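Local coordinates for flagellar hook associated protein type 3 FlgL (Legionella pneumophila subsp. pneumophila, PDB 5YTI) that probably serves as a structural protein of the bacterial flagellum, forming part of the junction that joins the hook to the filament, at residues A[186-195]-A[326-337]. Numbering follows the deposited sequence.
Sequences IPSGNGRFAI and QLLAQIDSALGH
Gln326 and Gln330, one turn apart on the helix, each lend a side-chain oxygen to a backbone N-H of 186-195. Gln330 runs extended beyond CG and receives Gly189 N on OE1 at 3.0 Å, a nearly straight bond (167°), while its NE2 goes to Thr299. Gln326 is bent at its second torsion (chi2 -90°), and its side chain crosses that of Ile195 at about a right angle. Its OE1 takes Ile195 N at 2.9 Å, but the donor sits above the carbonyl plane, 64° out of it, rather than on a lone pair. Gly189, Gln326 and Ala329 are all buried around these two bonds, and Ala329 CB touches Gly189 O at 3.3 Å, beneath the type II' turn Ser188–Gly191. The positive phi of Gly189 suits its place in that turn, where a CB would meet Phe193 O. Asn190 OD1 ties the loop together: it accepts Arg192 N, an Asx turn, and Phe193 N as well, which completes an Asx motif.

Toward Pro187 the fit is looser. Ser333 OG stays 4.0 Å from Pro187 O, with no bond between them, and Pro187, partly exposed, packs on Pro187 of the second subunit. Beyond it, Ile186 dips back to the helix, its CD1 3.9 Å from both Ala334 CB and His337 CD2; the histidine's NE2 bonds to Asn181 O.

The contact thus joins strand 193-197, outermost in this chain's antiparallel sheet, and its preceding loop to the long helix 316-374. Strand 285-290 pairs with 193-197, helices 49-96 and 296-307 pack against the long helix, and Arg192 of the second subunit hydrogen-bonds Asn190 O through NH2 and packs on Ser333.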
# COMPACT_ATOMS: atom_id res chain seq x y z
N ILE A 186 1.27 2.29 -3.69
CA ILE A 186 0.13 2.88 -2.99
C ILE A 186 -1.01 2.06 -3.47
O ILE A 186 -1.16 1.87 -4.67
CB ILE A 186 -0.10 4.32 -3.41
CG1 ILE A 186 1.17 5.11 -3.21
CG2 ILE A 186 -1.24 4.93 -2.63
CD1 ILE A 186 0.99 6.59 -3.43
N PRO A 187 -1.81 1.54 -2.56
CA PRO A 187 -2.76 0.59 -3.07
C PRO A 187 -3.90 1.30 -3.79
O PRO A 187 -4.30 2.44 -3.43
CB PRO A 187 -3.25 -0.16 -1.82
CG PRO A 187 -2.38 0.32 -0.69
CD PRO A 187 -1.94 1.70 -1.11
N SER A 188 -4.38 0.61 -4.81
CA SER A 188 -5.48 1.07 -5.63
C SER A 188 -6.80 0.81 -4.95
O SER A 188 -6.87 0.08 -3.95
CB SER A 188 -5.47 0.33 -6.95
OG SER A 188 -5.43 -1.08 -6.74
N GLY A 189 -7.86 1.36 -5.53
CA GLY A 189 -9.19 1.21 -4.98
C GLY A 189 -9.26 1.97 -3.68
O GLY A 189 -8.56 3.00 -3.49
N ASN A 190 -10.06 1.43 -2.77
CA ASN A 190 -10.26 2.03 -1.48
C ASN A 190 -9.16 1.65 -0.55
O ASN A 190 -9.24 1.97 0.65
CB ASN A 190 -11.57 1.55 -0.87
CG ASN A 190 -11.66 0.06 -0.78
OD1 ASN A 190 -10.64 -0.62 -0.73
ND2 ASN A 190 -12.88 -0.47 -0.78
N GLY A 191 -8.18 0.92 -1.07
CA GLY A 191 -7.02 0.54 -0.30
C GLY A 191 -6.95 -0.94 -0.09
O GLY A 191 -5.88 -1.50 0.16
N ARG A 192 -8.10 -1.59 -0.18
CA ARG A 192 -8.19 -3.03 0.02
C ARG A 192 -8.78 -3.74 -1.21
O ARG A 192 -8.27 -4.80 -1.62
CB ARG A 192 -9.02 -3.33 1.27
CG ARG A 192 -8.39 -2.82 2.55
CD ARG A 192 -7.08 -3.55 2.87
NE ARG A 192 -7.31 -4.96 3.16
CZ ARG A 192 -7.83 -5.41 4.30
NH1 ARG A 192 -8.00 -6.71 4.48
NH2 ARG A 192 -8.18 -4.56 5.26
N PHE A 193 -9.84 -3.15 -1.79
CA PHE A 193 -10.37 -3.63 -3.09
C PHE A 193 -10.74 -2.56 -4.12
O PHE A 193 -11.16 -1.43 -3.80
CB PHE A 193 -11.53 -4.62 -2.90
CG PHE A 193 -12.66 -4.08 -2.07
CD1 PHE A 193 -12.66 -4.24 -0.69
CD2 PHE A 193 -13.70 -3.40 -2.66
CE1 PHE A 193 -13.69 -3.72 0.09
CE2 PHE A 193 -14.73 -2.89 -1.88
CZ PHE A 193 -14.73 -3.06 -0.51
N ALA A 194 -10.58 -2.94 -5.39
CA ALA A 194 -10.80 -2.05 -6.50
C ALA A 194 -11.91 -2.55 -7.40
O ALA A 194 -12.17 -3.75 -7.44
CB ALA A 194 -9.52 -1.87 -7.29
N ILE A 195 -12.56 -1.63 -8.11
CA ILE A 195 -13.73 -1.93 -8.94
C ILE A 195 -13.68 -1.25 -10.31
O ILE A 195 -13.71 -0.02 -10.42
CB ILE A 195 -14.99 -1.48 -8.25
CG1 ILE A 195 -15.07 -2.13 -6.88
CG2 ILE A 195 -16.19 -1.84 -9.09
CD1 ILE A 195 -16.15 -1.54 -6.02
N GLN A 326 -13.40 5.58 -7.58
CA GLN A 326 -12.15 4.87 -7.33
C GLN A 326 -11.02 5.86 -7.30
O GLN A 326 -10.19 5.84 -6.40
CB GLN A 326 -11.89 3.76 -8.38
CG GLN A 326 -12.89 2.61 -8.30
CD GLN A 326 -12.43 1.52 -7.38
OE1 GLN A 326 -11.35 0.98 -7.58
NE2 GLN A 326 -13.26 1.16 -6.38
N LEU A 327 -10.99 6.74 -8.29
CA LEU A 327 -9.89 7.67 -8.44
C LEU A 327 -9.88 8.67 -7.29
O LEU A 327 -8.85 9.20 -6.95
CB LEU A 327 -9.95 8.38 -9.79
CG LEU A 327 -9.58 7.52 -11.00
CD1 LEU A 327 -9.85 8.30 -12.28
CD2 LEU A 327 -8.10 7.12 -10.96
N LEU A 328 -11.02 8.90 -6.66
CA LEU A 328 -11.01 9.77 -5.52
C LEU A 328 -10.31 9.04 -4.41
O LEU A 328 -9.51 9.60 -3.70
CB LEU A 328 -12.42 10.08 -5.12
CG LEU A 328 -12.54 11.03 -3.95
CD1 LEU A 328 -11.93 12.38 -4.33
CD2 LEU A 328 -14.02 11.15 -3.62
N ALA A 329 -10.60 7.76 -4.25
CA ALA A 329 -9.98 7.02 -3.15
C ALA A 329 -8.48 6.98 -3.31
O ALA A 329 -7.74 6.99 -2.33
CB ALA A 329 -10.54 5.61 -3.05
N GLN A 330 -8.02 6.94 -4.55
CA GLN A 330 -6.59 6.78 -4.79
C GLN A 330 -5.79 8.04 -4.56
O GLN A 330 -4.71 8.00 -3.97
CB GLN A 330 -6.36 6.23 -6.20
CG GLN A 330 -6.78 4.78 -6.26
CD GLN A 330 -6.48 4.13 -7.59
OE1 GLN A 330 -7.08 3.10 -7.90
NE2 GLN A 330 -5.54 4.70 -8.38
N ILE A 331 -6.33 9.15 -5.08
CA ILE A 331 -5.87 10.46 -4.71
C ILE A 331 -5.79 10.61 -3.20
O ILE A 331 -4.81 11.15 -2.72
CB ILE A 331 -6.81 11.54 -5.21
CG1 ILE A 331 -6.50 11.86 -6.66
CG2 ILE A 331 -6.63 12.79 -4.39
CD1 ILE A 331 -5.03 12.03 -6.94
N ASP A 332 -6.80 10.13 -2.45
CA ASP A 332 -6.77 10.25 -1.01
C ASP A 332 -5.74 9.33 -0.41
O ASP A 332 -4.95 9.77 0.42
CB ASP A 332 -8.12 9.92 -0.38
CG ASP A 332 -9.15 11.01 -0.62
OD1 ASP A 332 -8.76 12.04 -1.23
OD2 ASP A 332 -10.33 10.85 -0.20
N SER A 333 -5.75 8.06 -0.80
CA SER A 333 -4.77 7.08 -0.30
C SER A 333 -3.36 7.66 -0.37
O SER A 333 -2.53 7.40 0.49
CB SER A 333 -4.82 5.81 -1.14
OG SER A 333 -5.69 4.82 -0.59
N ALA A 334 -3.13 8.47 -1.41
CA ALA A 334 -1.86 9.04 -1.70
C ALA A 334 -1.64 10.32 -0.93
O ALA A 334 -0.54 10.63 -0.52
CB ALA A 334 -1.77 9.32 -3.19
N LEU A 335 -2.67 11.13 -0.79
CA LEU A 335 -2.57 12.23 0.12
C LEU A 335 -2.15 11.64 1.44
O LEU A 335 -1.18 12.09 2.01
CB LEU A 335 -3.89 12.94 0.30
CG LEU A 335 -4.02 14.23 -0.49
CD1 LEU A 335 -5.50 14.55 -0.66
CD2 LEU A 335 -3.29 15.35 0.22
N GLY A 336 -2.84 10.62 1.92
CA GLY A 336 -2.56 10.08 3.24
C GLY A 336 -1.15 9.50 3.33
O GLY A 336 -0.41 9.69 4.31
N HIS A 337 -0.76 8.78 2.28
CA HIS A 337 0.49 8.08 2.31
C HIS A 337 1.64 9.05 2.45
O HIS A 337 2.62 8.78 3.13
CB HIS A 337 0.65 7.29 1.05
CG HIS A 337 2.02 6.78 0.86
ND1 HIS A 337 2.60 5.88 1.73
CD2 HIS A 337 2.96 7.07 -0.08
CE1 HIS A 337 3.83 5.62 1.32
NE2 HIS A 337 4.07 6.34 0.23